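Long-range contact in phenolic acid decarboxylase (Sedimentibacter hydroxybenzoicus, PDB 7AE5), which catalyses the reversible, non-oxidative decarboxylation of 4-hydroxybenzoate and 3,4-dihydroxybenzoate with a prenylated FMN cofactor and manganese: residues T325-M337 and A369-Y381. Residues are numbered along the deposited sequence; the frame is centred on the assembly and turned at random.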
loop_
_atom_site.group_PDB
_atom_site.type_symbol
_atom_site.label_atom_id
_atom_site.label_comp_id
_atom_site.label_asym_id
_atom_site.label_seq_id
_atom_site.Cartn_x
_atom_site.Cartn_y
_atom_site.Cartn_z
ATOM N N THR C 325 -5.936 31.288 -12.726
ATOM C CA THR C 325 -5.749 30.398 -11.587
ATOM C C THR C 325 -4.275 30.063 -11.394
ATOM O O THR C 325 -3.803 29.947 -10.258
ATOM C CB THR C 325 -6.564 29.115 -11.782
ATOM O OG1 THR C 325 -7.949 29.443 -11.950
ATOM C CG2 THR C 325 -6.406 28.183 -10.586
ATOM N N SER C 326 -3.532 29.937 -12.497
ATOM C CA SER C 326 -2.168 29.423 -12.439
ATOM C C SER C 326 -1.167 30.480 -11.988
ATOM O O SER C 326 -0.208 30.159 -11.277
ATOM C CB SER C 326 -1.767 28.865 -13.805
ATOM O OG SER C 326 -2.799 28.064 -14.353
ATOM N N VAL C 327 -1.358 31.735 -12.402
ATOM C CA VAL C 327 -0.402 32.788 -12.049
ATOM C C VAL C 327 -0.328 33.020 -10.541
ATOM O O VAL C 327 0.791 33.114 -10.010
ATOM C CB VAL C 327 -0.708 34.071 -12.834
ATOM C CG1 VAL C 327 0.100 35.239 -12.285
ATOM C CG2 VAL C 327 -0.406 33.870 -14.312
ATOM N N PRO C 328 -1.442 33.130 -9.801
ATOM C CA PRO C 328 -1.310 33.289 -8.342
ATOM C C PRO C 328 -0.605 32.126 -7.669
ATOM O O PRO C 328 0.245 32.351 -6.800
ATOM C CB PRO C 328 -2.765 33.427 -7.870
ATOM C CG PRO C 328 -3.493 33.932 -9.059
ATOM C CD PRO C 328 -2.847 33.253 -10.226
ATOM N N LEU C 329 -0.926 30.886 -8.051
ATOM C CA LEU C 329 -0.250 29.737 -7.455
ATOM C C LEU C 329 1.239 29.752 -7.770
ATOM O O LEU C 329 2.067 29.416 -6.915
ATOM C CB LEU C 329 -0.886 28.435 -7.943
ATOM C CG LEU C 329 -2.288 28.122 -7.422
ATOM C CD1 LEU C 329 -2.876 26.923 -8.150
ATOM C CD2 LEU C 329 -2.253 27.877 -5.923
ATOM N N TYR C 330 1.599 30.141 -8.996
ATOM C CA TYR C 330 3.009 30.244 -9.357
ATOM C C TYR C 330 3.728 31.262 -8.481
ATOM O O TYR C 330 4.863 31.028 -8.050
ATOM C CB TYR C 330 3.139 30.612 -10.837
ATOM C CG TYR C 330 4.516 31.085 -11.243
ATOM C CD1 TYR C 330 5.550 30.182 -11.456
ATOM C CD2 TYR C 330 4.781 32.438 -11.420
ATOM C CE1 TYR C 330 6.810 30.614 -11.829
ATOM C CE2 TYR C 330 6.038 32.879 -11.792
ATOM C CZ TYR C 330 7.048 31.963 -11.996
ATOM O OH TYR C 330 8.300 32.399 -12.366
ATOM N N LYS C 331 3.079 32.394 -8.199
ATOM C CA LYS C 331 3.712 33.419 -7.376
ATOM C C LYS C 331 3.864 32.960 -5.930
ATOM O O LYS C 331 4.858 33.289 -5.274
ATOM C CB LYS C 331 2.910 34.718 -7.446
ATOM C CG LYS C 331 3.069 35.482 -8.751
ATOM C CD LYS C 331 2.351 36.819 -8.688
ATOM C CE LYS C 331 2.508 37.603 -9.980
ATOM N NZ LYS C 331 3.936 37.772 -10.371
ATOM N N GLN C 332 2.891 32.204 -5.413
ATOM C CA GLN C 332 3.008 31.688 -4.052
ATOM C C GLN C 332 4.122 30.655 -3.946
ATOM O O GLN C 332 4.881 30.654 -2.971
ATOM C CB GLN C 332 1.676 31.093 -3.591
ATOM C CG GLN C 332 0.480 32.007 -3.807
ATOM C CD GLN C 332 -0.833 31.378 -3.381
ATOM O OE1 GLN C 332 -0.953 30.157 -3.299
ATOM N NE2 GLN C 332 -1.833 32.213 -3.123
ATOM N N LEU C 333 4.235 29.765 -4.936
ATOM C CA LEU C 333 5.331 28.800 -4.934
ATOM C C LEU C 333 6.676 29.497 -5.087
ATOM O O LEU C 333 7.658 29.122 -4.435
ATOM C CB LEU C 333 5.141 27.778 -6.056
ATOM C CG LEU C 333 3.969 26.798 -5.988
ATOM C CD1 LEU C 333 4.225 25.620 -6.917
ATOM C CD2 LEU C 333 3.739 26.318 -4.567
ATOM N N LYS C 334 6.737 30.521 -5.941
ATOM C CA LYS C 334 8.013 31.152 -6.262
ATOM C C LYS C 334 8.577 31.933 -5.081
ATOM O O LYS C 334 9.798 32.108 -4.990
ATOM C CB LYS C 334 7.848 32.067 -7.477
ATOM C CG LYS C 334 9.150 32.598 -8.050
ATOM C CD LYS C 334 9.768 31.611 -9.024
ATOM C CE LYS C 334 10.818 32.283 -9.893
ATOM N NZ LYS C 334 11.509 31.302 -10.770
ATOM N N GLU C 335 7.716 32.399 -4.170
ATOM C CA GLU C 335 8.191 33.206 -3.049
ATOM C C GLU C 335 9.224 32.452 -2.220
ATOM O O GLU C 335 10.185 33.048 -1.720
ATOM C CB GLU C 335 7.010 33.645 -2.175
ATOM C CG GLU C 335 6.629 32.657 -1.076
ATOM C CD GLU C 335 5.275 32.935 -0.451
ATOM O OE1 GLU C 335 4.542 33.807 -0.965
ATOM O OE2 GLU C 335 4.945 32.272 0.557
ATOM N N THR C 336 9.061 31.135 -2.087
ATOM C CA THR C 336 9.951 30.316 -1.280
ATOM C C THR C 336 10.728 29.298 -2.094
ATOM O O THR C 336 11.631 28.652 -1.550
ATOM C CB THR C 336 9.155 29.586 -0.189
ATOM O OG1 THR C 336 7.973 29.009 -0.762
ATOM C CG2 THR C 336 8.760 30.554 0.915
ATOM N N MET C 337 10.407 29.137 -3.374
ATOM C CA MET C 337 11.047 28.142 -4.233
ATOM C C MET C 337 11.338 28.782 -5.577
ATOM O O MET C 337 10.618 28.567 -6.560
ATOM C CB MET C 337 10.165 26.904 -4.384
ATOM C CG MET C 337 9.984 26.162 -3.083
ATOM S SD MET C 337 8.563 25.070 -3.102
ATOM C CE MET C 337 9.069 23.868 -1.885
ATOM N N ALA C 369 5.602 19.939 -4.601
ATOM C CA ALA C 369 4.204 19.530 -4.532
ATOM C C ALA C 369 3.631 19.756 -3.139
ATOM O O ALA C 369 2.493 20.219 -2.997
ATOM C CB ALA C 369 4.064 18.064 -4.940
ATOM N N PHE C 370 4.405 19.429 -2.098
ATOM C CA PHE C 370 3.965 19.699 -0.731
ATOM C C PHE C 370 3.629 21.173 -0.541
ATOM O O PHE C 370 2.664 21.513 0.153
ATOM C CB PHE C 370 5.040 19.279 0.273
ATOM C CG PHE C 370 5.248 17.792 0.369
ATOM C CD1 PHE C 370 4.230 16.910 0.049
ATOM C CD2 PHE C 370 6.461 17.279 0.798
ATOM C CE1 PHE C 370 4.421 15.544 0.144
ATOM C CE2 PHE C 370 6.661 15.914 0.896
ATOM C CZ PHE C 370 5.638 15.045 0.569
ATOM N N ARG C 371 4.417 22.061 -1.151
ATOM C CA ARG C 371 4.151 23.490 -1.024
ATOM C C ARG C 371 2.837 23.863 -1.700
ATOM O O ARG C 371 2.028 24.608 -1.134
ATOM C CB ARG C 371 5.311 24.298 -1.607
ATOM C CG ARG C 371 5.267 25.771 -1.235
ATOM C CD ARG C 371 5.052 25.951 0.260
ATOM N NE ARG C 371 5.734 27.127 0.788
ATOM C CZ ARG C 371 6.376 27.171 1.949
ATOM N NH1 ARG C 371 6.493 26.099 2.719
ATOM N NH2 ARG C 371 6.914 28.318 2.350
ATOM N N LEU C 372 2.605 23.347 -2.909
ATOM C CA LEU C 372 1.340 23.609 -3.590
ATOM C C LEU C 372 0.167 23.088 -2.775
ATOM O O LEU C 372 -0.838 23.785 -2.591
ATOM C CB LEU C 372 1.337 22.971 -4.976
ATOM C CG LEU C 372 -0.004 23.202 -5.680
ATOM C CD1 LEU C 372 0.086 24.370 -6.657
ATOM C CD2 LEU C 372 -0.499 21.940 -6.367
ATOM N N LEU C 373 0.278 21.857 -2.279
ATOM C CA LEU C 373 -0.768 21.284 -1.445
ATOM C C LEU C 373 -0.885 21.974 -0.094
ATOM O O LEU C 373 -1.704 21.547 0.726
ATOM C CB LEU C 373 -0.521 19.788 -1.249
ATOM C CG LEU C 373 -0.581 18.952 -2.530
ATOM C CD1 LEU C 373 -0.063 17.544 -2.289
ATOM C CD2 LEU C 373 -1.995 18.917 -3.080
ATOM N N SER C 374 -0.101 23.022 0.164
ATOM C CA SER C 374 -0.254 23.805 1.383
ATOM C C SER C 374 -0.600 25.268 1.112
ATOM O O SER C 374 -0.509 26.093 2.028
ATOM C CB SER C 374 1.003 23.702 2.255
ATOM O OG SER C 374 2.193 23.778 1.492
ATOM N N THR C 375 -0.989 25.614 -0.117
ATOM C CA THR C 375 -1.453 26.957 -0.434
ATOM C C THR C 375 -2.951 27.073 -0.181
ATOM O O THR C 375 -3.652 26.061 -0.093
ATOM C CB THR C 375 -1.137 27.287 -1.890
ATOM O OG1 THR C 375 -1.613 26.231 -2.732
ATOM C CG2 THR C 375 0.362 27.441 -2.081
ATOM N N PRO C 376 -3.477 28.297 -0.041
ATOM C CA PRO C 376 -4.926 28.444 0.196
ATOM C C PRO C 376 -5.799 27.746 -0.833
ATOM O O PRO C 376 -6.830 27.166 -0.470
ATOM C CB PRO C 376 -5.120 29.965 0.163
ATOM C CG PRO C 376 -3.831 30.503 0.666
ATOM C CD PRO C 376 -2.763 29.575 0.134
ATOM N N HIS C 377 -5.414 27.776 -2.108
ATOM C CA HIS C 377 -6.214 27.149 -3.151
ATOM C C HIS C 377 -5.797 25.709 -3.417
ATOM O O HIS C 377 -6.656 24.839 -3.591
ATOM C CB HIS C 377 -6.120 27.960 -4.444
ATOM C CG HIS C 377 -7.050 27.492 -5.520
ATOM N ND1 HIS C 377 -6.672 26.584 -6.485
ATOM C CD2 HIS C 377 -8.338 27.811 -5.786
ATOM C CE1 HIS C 377 -7.689 26.361 -7.297
ATOM N NE2 HIS C 377 -8.713 27.093 -6.895
ATOM N N GLY C 378 -4.492 25.435 -3.456
ATOM C CA GLY C 378 -4.039 24.093 -3.774
ATOM C C GLY C 378 -4.380 23.072 -2.710
ATOM O O GLY C 378 -4.605 21.899 -3.024
ATOM N N MET C 379 -4.406 23.492 -1.441
ATOM C CA MET C 379 -4.713 22.602 -0.326
ATOM C C MET C 379 -6.035 21.865 -0.515
ATOM O O MET C 379 -6.047 20.629 -0.448
ATOM C CB MET C 379 -4.740 23.357 1.005
ATOM C CG MET C 379 -4.820 22.447 2.208
ATOM S SD MET C 379 -4.465 23.301 3.741
ATOM C CE MET C 379 -2.724 23.462 3.540
ATOM N N PRO C 380 -7.173 22.561 -0.727
ATOM C CA PRO C 380 -8.435 21.825 -0.870
ATOM C C PRO C 380 -8.753 21.421 -2.304
ATOM O O PRO C 380 -9.475 20.445 -2.518
ATOM C CB PRO C 380 -9.470 22.819 -0.333
ATOM C CG PRO C 380 -8.914 24.143 -0.697
ATOM C CD PRO C 380 -7.414 24.017 -0.657
ATOM N N TYR C 381 -8.232 22.149 -3.292
ATOM C CA TYR C 381 -8.605 21.903 -4.682
ATOM C C TYR C 381 -7.721 20.862 -5.362
ATOM O O TYR C 381 -8.225 19.942 -6.013
ATOM C CB TYR C 381 -8.548 23.207 -5.487
ATOM C CG TYR C 381 -9.803 24.043 -5.440
ATOM C CD1 TYR C 381 -9.998 24.984 -4.436
ATOM C CD2 TYR C 381 -10.789 23.901 -6.407
ATOM C CE1 TYR C 381 -11.142 25.757 -4.396
ATOM C CE2 TYR C 381 -11.936 24.668 -6.373
ATOM C CZ TYR C 381 -12.106 25.594 -5.367
ATOM O OH TYR C 381 -13.249 26.361 -5.329
HETATM O O HOH W 1 -3.640 29.754 -3.012
#
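Leu329 presses its forked end into the turn between helices 364-372 and 378-381: CD2 lies 3.6 Å from Thr375 OG1, while CD1 meets Leu372 CD1 at 4.2 Å. Branched leucine suits this place because one methyl covers the turn and the other reaches the helix before it. Thr375 ties the turn, since a hydroxyl can donate and accept at once. With chi1 at 51°, its OG1 sits between backbone N and carbonyl carbon, donating to a lone pair of Leu372 O (2.6 Å) and accepting from Gly378 N (3.1 Å), a capping bond. Gln332, extended beyond CG, is long enough for OE1 to reach a water that donates to it and accepts from His377 N. One turn beyond Leu329, Leu333 CD2 packs 3.7 Å from Arg371 CG as the two side chains slide past each other in opposite directions. Met337 lays its soft SD across Arg371 CB and CG. Arginine serves both needs: apolar stem inside, polar end outward, where NE makes a weak hydrogen bond to Thr336 OG1 (3.3 Å, bent to 121° at the hydrogen) and NH1 hydrogen-bonds Ser374 OG of the second subunit. Helix 323-336 thus packs beside two successive helices in the alpha/beta C-terminal domain of the UbiD family, at a subunit interface.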